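Local structure of addiction module toxin RelE (Helicobacter pylori, 4LTT) at residues L2-D13 against V71-L81; P39-H47 against P55-P63. The protein is the toxin of a type II toxin-antitoxin pair, a RelE-family protein of the YafQ subfamily that probably acts as an RNA endonuclease. One frame throughout, in Å; residues are numbered along the deposited sequence.

Contact 1. Residues L2-D13 against V71-L81; sequences LKLNLKKSFQKD and VKDDELILLRL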
# COMPACT_ATOMS: atom_id res chain seq x y z
N LEU A 2 14.18 -4.43 -3.58
CA LEU A 2 13.34 -4.13 -4.72
C LEU A 2 13.39 -2.68 -5.09
O LEU A 2 13.49 -1.80 -4.24
CB LEU A 2 11.91 -4.55 -4.40
CG LEU A 2 11.65 -6.05 -4.21
CD1 LEU A 2 10.30 -6.24 -3.53
CD2 LEU A 2 11.74 -6.75 -5.53
N LYS A 3 13.29 -2.42 -6.40
CA LYS A 3 13.13 -1.04 -6.88
C LYS A 3 11.73 -0.58 -6.62
O LYS A 3 10.79 -1.36 -6.84
CB LYS A 3 13.34 -1.06 -8.39
CG LYS A 3 13.32 0.30 -9.05
CD LYS A 3 13.85 0.08 -10.48
CE LYS A 3 13.03 0.79 -11.55
NZ LYS A 3 13.25 2.26 -11.43
N LEU A 4 11.51 0.62 -6.22
CA LEU A 4 10.16 1.14 -6.01
C LEU A 4 9.55 1.63 -7.24
O LEU A 4 10.21 2.29 -8.09
CB LEU A 4 10.22 2.33 -5.10
CG LEU A 4 10.09 2.15 -3.68
CD1 LEU A 4 10.13 3.48 -2.88
CD2 LEU A 4 8.70 1.49 -3.34
N ASN A 5 8.33 1.31 -7.47
CA ASN A 5 7.54 1.82 -8.54
C ASN A 5 6.27 2.44 -7.99
O ASN A 5 5.36 1.74 -7.62
CB ASN A 5 7.30 0.71 -9.54
CG ASN A 5 6.50 1.15 -10.75
OD1 ASN A 5 5.88 2.20 -10.74
ND2 ASN A 5 6.49 0.32 -11.78
N LEU A 6 6.22 3.77 -7.86
CA LEU A 6 5.04 4.47 -7.37
C LEU A 6 4.13 4.78 -8.54
O LEU A 6 4.46 5.64 -9.39
CB LEU A 6 5.47 5.79 -6.73
CG LEU A 6 6.29 5.68 -5.45
CD1 LEU A 6 6.37 6.99 -4.69
CD2 LEU A 6 6.04 4.54 -4.50
N LYS A 7 3.02 4.13 -8.64
CA LYS A 7 2.08 4.44 -9.74
C LYS A 7 1.51 5.84 -9.49
O LYS A 7 1.38 6.28 -8.35
CB LYS A 7 0.98 3.39 -9.79
CG LYS A 7 1.52 1.97 -10.11
CD LYS A 7 2.24 1.91 -11.44
CE LYS A 7 2.73 0.59 -11.93
NZ LYS A 7 2.80 0.66 -13.44
N LYS A 8 1.08 6.49 -10.57
CA LYS A 8 0.50 7.81 -10.40
C LYS A 8 -0.75 7.78 -9.51
O LYS A 8 -1.01 8.73 -8.77
CB LYS A 8 0.23 8.46 -11.77
CG LYS A 8 1.50 8.88 -12.49
CD LYS A 8 2.22 10.09 -11.92
CE LYS A 8 3.66 10.04 -12.49
NZ LYS A 8 3.83 10.81 -13.77
N SER A 9 -1.48 6.69 -9.56
CA SER A 9 -2.72 6.54 -8.70
C SER A 9 -2.26 6.62 -7.21
O SER A 9 -2.92 7.29 -6.36
CB SER A 9 -3.43 5.20 -8.96
OG SER A 9 -2.56 4.07 -8.91
N PHE A 10 -1.14 5.98 -6.89
CA PHE A 10 -0.64 6.01 -5.53
C PHE A 10 -0.15 7.42 -5.14
O PHE A 10 -0.42 7.90 -4.05
CB PHE A 10 0.54 5.02 -5.37
CG PHE A 10 1.27 5.16 -4.06
CD1 PHE A 10 0.88 4.48 -2.92
CD2 PHE A 10 2.37 6.05 -3.96
CE1 PHE A 10 1.54 4.64 -1.71
CE2 PHE A 10 3.01 6.22 -2.74
CZ PHE A 10 2.58 5.51 -1.62
N GLN A 11 0.56 8.07 -6.04
CA GLN A 11 1.02 9.43 -5.79
C GLN A 11 -0.17 10.38 -5.50
O GLN A 11 -0.10 11.17 -4.54
CB GLN A 11 1.75 9.96 -7.03
CG GLN A 11 3.03 9.20 -7.25
CD GLN A 11 3.71 9.60 -8.56
OE1 GLN A 11 3.73 10.81 -8.92
NE2 GLN A 11 4.19 8.60 -9.33
N LYS A 12 -1.23 10.30 -6.30
CA LYS A 12 -2.38 11.17 -6.06
C LYS A 12 -2.96 10.84 -4.70
O LYS A 12 -3.34 11.76 -3.94
CB LYS A 12 -3.42 10.87 -7.15
CG LYS A 12 -3.05 11.43 -8.55
CD LYS A 12 -4.32 11.42 -9.44
CE LYS A 12 -4.11 11.58 -10.98
NZ LYS A 12 -3.31 12.72 -11.49
N ASP A 13 -3.12 9.57 -4.37
CA ASP A 13 -3.68 9.20 -3.06
C ASP A 13 -2.83 9.73 -1.94
O ASP A 13 -3.31 10.22 -0.89
CB ASP A 13 -3.61 7.67 -2.96
CG ASP A 13 -4.67 6.95 -3.71
OD1 ASP A 13 -5.70 7.51 -4.21
OD2 ASP A 13 -4.59 5.68 -3.79
N VAL A 71 4.66 -7.18 -5.47
CA VAL A 71 6.05 -7.45 -5.82
C VAL A 71 6.03 -8.15 -7.18
O VAL A 71 5.39 -9.22 -7.32
CB VAL A 71 6.68 -8.33 -4.74
CG1 VAL A 71 8.09 -8.81 -5.19
CG2 VAL A 71 6.82 -7.59 -3.46
N LYS A 72 6.67 -7.58 -8.16
CA LYS A 72 6.71 -8.24 -9.46
C LYS A 72 8.04 -7.91 -10.12
O LYS A 72 8.38 -6.75 -10.25
CB LYS A 72 5.60 -7.76 -10.34
CG LYS A 72 5.63 -8.36 -11.73
CD LYS A 72 4.49 -7.94 -12.58
CE LYS A 72 4.59 -8.62 -13.94
NZ LYS A 72 3.41 -8.25 -14.77
N ASP A 73 8.78 -8.92 -10.62
CA ASP A 73 9.98 -8.62 -11.52
C ASP A 73 10.97 -7.49 -11.03
O ASP A 73 11.33 -6.58 -11.67
CB ASP A 73 9.58 -8.30 -12.90
CG ASP A 73 8.81 -9.42 -13.55
OD1 ASP A 73 9.04 -10.59 -13.15
OD2 ASP A 73 8.02 -9.05 -14.40
N ASP A 74 11.31 -7.66 -9.85
CA ASP A 74 12.28 -6.82 -9.13
C ASP A 74 11.79 -5.45 -8.73
O ASP A 74 12.63 -4.63 -8.32
CB ASP A 74 13.63 -6.73 -9.82
CG ASP A 74 14.79 -6.66 -8.78
OD1 ASP A 74 14.76 -7.35 -7.76
OD2 ASP A 74 15.77 -5.88 -9.02
N GLU A 75 10.49 -5.23 -8.78
CA GLU A 75 9.89 -3.99 -8.29
C GLU A 75 8.93 -4.26 -7.17
O GLU A 75 8.22 -5.30 -7.15
CB GLU A 75 9.14 -3.25 -9.43
CG GLU A 75 10.03 -2.76 -10.56
CD GLU A 75 9.18 -1.96 -11.54
OE1 GLU A 75 8.01 -2.27 -11.82
OE2 GLU A 75 9.72 -0.89 -12.00
N LEU A 76 8.84 -3.27 -6.26
CA LEU A 76 7.72 -3.15 -5.39
C LEU A 76 6.82 -2.07 -5.95
O LEU A 76 7.25 -0.91 -6.03
CB LEU A 76 8.19 -2.76 -3.97
CG LEU A 76 7.00 -2.45 -3.02
CD1 LEU A 76 6.13 -3.67 -2.80
CD2 LEU A 76 7.53 -2.00 -1.72
N ILE A 77 5.67 -2.46 -6.45
CA ILE A 77 4.70 -1.55 -7.07
C ILE A 77 3.75 -1.08 -6.01
O ILE A 77 3.05 -1.90 -5.40
CB ILE A 77 3.95 -2.26 -8.21
CG1 ILE A 77 4.88 -2.73 -9.33
CG2 ILE A 77 2.91 -1.30 -8.81
CD1 ILE A 77 4.24 -3.83 -10.19
N LEU A 78 3.65 0.23 -5.82
CA LEU A 78 2.66 0.80 -4.94
C LEU A 78 1.52 1.35 -5.73
O LEU A 78 1.73 2.20 -6.60
CB LEU A 78 3.28 1.89 -4.07
CG LEU A 78 4.52 1.44 -3.26
CD1 LEU A 78 4.85 2.51 -2.22
CD2 LEU A 78 4.25 0.12 -2.49
N LEU A 79 0.34 0.75 -5.55
CA LEU A 79 -0.83 1.03 -6.36
C LEU A 79 -1.80 2.06 -5.77
O LEU A 79 -2.21 3.00 -6.47
CB LEU A 79 -1.55 -0.28 -6.68
CG LEU A 79 -2.67 -0.13 -7.71
CD1 LEU A 79 -2.02 0.06 -9.03
CD2 LEU A 79 -3.59 -1.38 -7.75
N ARG A 80 -2.24 1.85 -4.54
CA ARG A 80 -3.24 2.73 -3.95
C ARG A 80 -2.88 2.87 -2.50
O ARG A 80 -2.26 2.00 -1.87
CB ARG A 80 -4.68 2.10 -3.95
CG ARG A 80 -5.35 1.88 -5.29
CD ARG A 80 -5.48 3.16 -6.05
NE ARG A 80 -6.23 4.21 -5.34
CZ ARG A 80 -7.52 4.49 -5.40
NH1 ARG A 80 -8.34 3.76 -6.17
NH2 ARG A 80 -8.00 5.58 -4.79
N LEU A 81 -3.35 3.97 -1.90
CA LEU A 81 -3.20 4.21 -0.48
C LEU A 81 -4.42 4.98 -0.03
O LEU A 81 -4.61 6.15 -0.39
CB LEU A 81 -1.96 5.07 -0.27
CG LEU A 81 -1.61 5.35 1.23
CD1 LEU A 81 -1.11 4.09 1.96
CD2 LEU A 81 -0.55 6.49 1.31
O HOH W 1 -5.75 8.59 -0.26

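Contact 2. Residues P39-H47 against P55-P63; sequences PLDPQFQDH and PFRECHIKP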
# COMPACT_ATOMS: atom_id res chain seq x y z
N PRO A 39 8.59 -10.17 6.23
CA PRO A 39 7.11 -10.22 6.59
C PRO A 39 6.72 -9.04 7.44
O PRO A 39 7.50 -8.51 8.26
CB PRO A 39 6.99 -11.56 7.32
CG PRO A 39 8.34 -11.76 7.93
CD PRO A 39 9.35 -11.22 6.94
N LEU A 40 5.48 -8.61 7.26
CA LEU A 40 4.94 -7.56 8.10
C LEU A 40 4.37 -8.17 9.42
O LEU A 40 3.93 -9.31 9.48
CB LEU A 40 3.87 -6.84 7.36
CG LEU A 40 4.33 -6.03 6.16
CD1 LEU A 40 3.18 -5.38 5.46
CD2 LEU A 40 5.28 -4.88 6.59
N ASP A 41 4.42 -7.39 10.48
CA ASP A 41 3.94 -7.89 11.77
C ASP A 41 2.40 -7.84 11.80
O ASP A 41 1.77 -7.33 10.90
CB ASP A 41 4.57 -7.15 12.88
CG ASP A 41 4.02 -5.86 13.04
OD1 ASP A 41 4.76 -4.89 12.86
OD2 ASP A 41 2.81 -5.75 13.47
N PRO A 42 1.76 -8.44 12.82
CA PRO A 42 0.37 -8.77 12.72
C PRO A 42 -0.56 -7.59 12.68
O PRO A 42 -1.66 -7.74 12.12
CB PRO A 42 0.11 -9.63 13.99
CG PRO A 42 1.43 -10.22 14.28
CD PRO A 42 2.38 -9.08 14.03
N GLN A 43 -0.16 -6.46 13.18
CA GLN A 43 -1.01 -5.32 13.12
C GLN A 43 -1.33 -4.89 11.69
O GLN A 43 -2.31 -4.25 11.52
CB GLN A 43 -0.46 -4.15 13.99
CG GLN A 43 0.95 -3.73 13.66
CD GLN A 43 1.65 -2.97 14.79
OE1 GLN A 43 2.87 -3.02 14.88
NE2 GLN A 43 0.87 -2.24 15.63
N PHE A 44 -0.46 -5.27 10.74
CA PHE A 44 -0.59 -4.74 9.37
C PHE A 44 -1.62 -5.55 8.61
O PHE A 44 -2.00 -5.19 7.48
CB PHE A 44 0.75 -4.68 8.71
CG PHE A 44 1.61 -3.62 9.31
CD1 PHE A 44 1.28 -2.32 9.18
CD2 PHE A 44 2.66 -3.96 10.14
CE1 PHE A 44 2.04 -1.27 9.76
CE2 PHE A 44 3.44 -2.92 10.72
CZ PHE A 44 3.09 -1.60 10.57
N GLN A 45 -2.07 -6.71 9.11
CA GLN A 45 -3.11 -7.50 8.37
C GLN A 45 -2.76 -7.70 6.92
O GLN A 45 -3.61 -7.64 6.04
CB GLN A 45 -4.47 -6.86 8.48
CG GLN A 45 -4.97 -6.84 9.95
CD GLN A 45 -6.36 -6.20 9.99
OE1 GLN A 45 -7.26 -6.61 9.27
NE2 GLN A 45 -6.50 -5.16 10.77
N ASP A 46 -1.51 -8.04 6.69
CA ASP A 46 -1.00 -8.17 5.30
C ASP A 46 -1.58 -9.45 4.65
O ASP A 46 -1.59 -10.54 5.30
CB ASP A 46 0.53 -8.25 5.31
CG ASP A 46 1.10 -8.22 3.95
OD1 ASP A 46 0.79 -7.28 3.25
OD2 ASP A 46 1.85 -9.14 3.56
N HIS A 47 -2.11 -9.37 3.46
CA HIS A 47 -2.68 -10.53 2.79
C HIS A 47 -2.84 -10.34 1.34
O HIS A 47 -2.76 -9.21 0.84
CB HIS A 47 -4.04 -10.87 3.45
CG HIS A 47 -5.10 -9.80 3.28
ND1 HIS A 47 -5.16 -8.67 4.03
CD2 HIS A 47 -6.20 -9.78 2.43
CE1 HIS A 47 -6.26 -7.95 3.69
NE2 HIS A 47 -6.87 -8.60 2.67
N PRO A 55 -3.01 -9.99 -8.90
CA PRO A 55 -2.27 -10.61 -7.86
C PRO A 55 -1.84 -9.65 -6.69
O PRO A 55 -0.97 -9.93 -5.94
CB PRO A 55 -0.99 -11.12 -8.60
CG PRO A 55 -0.77 -9.97 -9.59
CD PRO A 55 -2.13 -9.59 -10.04
N PHE A 56 -2.53 -8.50 -6.55
CA PHE A 56 -2.13 -7.52 -5.57
C PHE A 56 -2.34 -8.00 -4.16
O PHE A 56 -3.18 -8.88 -3.89
CB PHE A 56 -2.83 -6.17 -5.85
CG PHE A 56 -2.23 -5.48 -7.06
CD1 PHE A 56 -1.25 -4.48 -6.91
CD2 PHE A 56 -2.54 -5.86 -8.34
CE1 PHE A 56 -0.68 -3.85 -8.03
CE2 PHE A 56 -1.95 -5.23 -9.47
CZ PHE A 56 -0.99 -4.26 -9.28
N ARG A 57 -1.64 -7.37 -3.25
CA ARG A 57 -1.77 -7.59 -1.80
C ARG A 57 -2.21 -6.30 -1.14
O ARG A 57 -2.11 -5.19 -1.71
CB ARG A 57 -0.40 -8.02 -1.21
CG ARG A 57 0.09 -9.37 -1.79
CD ARG A 57 1.42 -9.82 -1.12
NE ARG A 57 1.27 -10.11 0.28
CZ ARG A 57 0.78 -11.22 0.79
NH1 ARG A 57 0.37 -12.20 -0.02
NH2 ARG A 57 0.60 -11.30 2.09
N GLU A 58 -2.61 -6.42 0.11
CA GLU A 58 -3.14 -5.27 0.88
C GLU A 58 -2.58 -5.38 2.33
O GLU A 58 -2.58 -6.48 2.90
CB GLU A 58 -4.68 -5.37 0.98
CG GLU A 58 -5.32 -4.18 1.72
CD GLU A 58 -6.72 -4.54 2.22
OE1 GLU A 58 -7.63 -4.43 1.39
OE2 GLU A 58 -6.95 -4.98 3.35
N CYS A 59 -2.14 -4.23 2.87
CA CYS A 59 -1.85 -4.17 4.29
C CYS A 59 -2.52 -2.91 4.83
O CYS A 59 -2.95 -2.01 4.08
CB CYS A 59 -0.37 -4.25 4.59
SG CYS A 59 0.60 -2.89 3.98
N HIS A 60 -2.65 -2.89 6.14
CA HIS A 60 -3.31 -1.73 6.82
C HIS A 60 -2.28 -0.86 7.46
O HIS A 60 -1.62 -1.30 8.43
CB HIS A 60 -4.12 -2.22 7.98
CG HIS A 60 -5.43 -2.72 7.64
ND1 HIS A 60 -5.64 -3.72 6.84
CD2 HIS A 60 -6.66 -2.39 8.21
CE1 HIS A 60 -6.97 -4.00 6.83
NE2 HIS A 60 -7.56 -3.17 7.66
N ILE A 61 -2.13 0.33 6.98
CA ILE A 61 -1.23 1.34 7.62
C ILE A 61 -1.89 1.96 8.85
O ILE A 61 -1.24 2.13 9.90
CB ILE A 61 -0.81 2.36 6.58
CG1 ILE A 61 -0.24 1.73 5.31
CG2 ILE A 61 0.19 3.40 7.18
CD1 ILE A 61 0.99 0.86 5.46
N LYS A 62 -3.18 2.25 8.72
CA LYS A 62 -4.06 2.71 9.79
C LYS A 62 -5.40 2.01 9.48
O LYS A 62 -5.64 1.55 8.41
CB LYS A 62 -4.28 4.27 9.80
CG LYS A 62 -3.01 5.05 9.69
CD LYS A 62 -3.14 6.39 10.38
CE LYS A 62 -4.36 7.23 10.16
NZ LYS A 62 -3.98 8.70 10.16
N PRO A 63 -6.35 2.07 10.44
CA PRO A 63 -7.63 1.42 10.11
C PRO A 63 -8.32 1.93 8.78
O PRO A 63 -8.90 1.10 8.01
CB PRO A 63 -8.48 1.65 11.39
CG PRO A 63 -7.50 1.92 12.46
CD PRO A 63 -6.27 2.51 11.84
O HOH W 2 -2.26 -1.30 11.28

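Contact 1. Residues L2-D13 against V71-L81
The Phe-10 ring takes Leu-78 CB on one face, a CH-pi contact 3.9 Å from the ring centroid, and has the backbone carbon of Arg-80 at its edge. With CG anti to its own backbone N (chi1 170°), the ring lies alongside Leu-78, while Leu-81 CB comes up obliquely to CE1. The Arg-80 guanidinium forms a side-on salt bridge with Asp-13: NE reaches OD2 at 2.7 Å, in plane and nearly straight at 173°, and NH2 reaches OD1, both on syn lone pairs. Leu-81 N donates to Asp-13 OD2 from the anti side at 2.8 Å. The Asn-5 amide and the Glu-75 carboxylate stand 71° apart; ND2 bonds OE1 at 3.0 Å from above the carboxylate plane.

Strands 3-6 and 75-81 run parallel, Lys-3 beside Glu-75. Leu-4, Leu-6, Leu-76 and Leu-78 share one face of the sheet, where Leu-34 and Ile-31 of helix 25-35 pack on Leu-76 and Leu-78; Leu-6 CD2 presses tightly on Leu-78 CD1. Ser-9 OG donates to Leu-79 O at 2.7 Å, at a classic beta bulge opposite Val-68. Two guanidinium N-H donors and a backbone N-H on one carboxylate would favour the ionised form of Asp-13 and fix its rotation, tying the start of helix 8-19 to strand 75-82.

Contact 2. Residues P39-H47 against P55-P63
His-47 and Glu-58 form an antiparallel hydrogen-bonded pair, the backbone N of each donating to the O of the other, at 3.0 Å for His-47 N to Glu-58 O and 2.9 Å for Glu-58 N to His-47 O. This pairing sets the short outer strand 47-48 against strand 57-60 at the edge of the mixed sheet of this RelE-family toxin. Earlier in the chain, at the end of the 3-10 segment 42-44, Phe-44 O accepts from His-60 N at 2.7 Å; water 2 bridges Gln-43 O and His-60 O nearby.

Leu-40 CD1 rests on Cys-59 CB, and Val-30 of helix 25-35 packs on both Phe-44 and Cys-59. Asp-46 and Arg-57 cross at about a right angle in a salt bridge: Arg-57 NH2 meets Asp-46 OD2 at 2.9 Å from well above the carboxylate plane, and Tyr-69 OH bonds both Asp-46 OD1 and Arg-57 NE, bracing the pair. The Gln-45 amide stacks over one face of the His-60 ring, their planes 24° apart. His-47 lies alongside Glu-58, a copper ligand in another structure of this protein. With CG between the backbone N and the carbonyl carbon (chi1 65°), the His-47 ring turns back on its own segment, and ND1 donates in the ring plane to Gln-45 O at 2.7 Å.

Contact 1 and contact 2 lie on opposite sides of the chain's centre, their own centres about 15 Å apart, yet belong to one five-stranded sheet: strand 65-72 runs between strands 75-82 and 57-60 and is antiparallel to both. In sequence, contact 2 is nested inside the loop that contact 1 closes. They touch where Leu-79 CD2 meets Phe-56 CE1 at 3.8 Å and Leu-81 CD1 meets Ile-61 CG1 at 4.2 Å. Tyr-69 of the middle strand packs on Leu-76 and Leu-78 of contact 1 while its hydroxyl serves the salt bridge of contact 2. Glu-58 and His-84, the predicted proton donor, bind copper in another structure. Here the side chain of Glu-58 is about 6 Å from that of His-84, and the side chain of Arg-80 is about 8 Å from that of Glu-58.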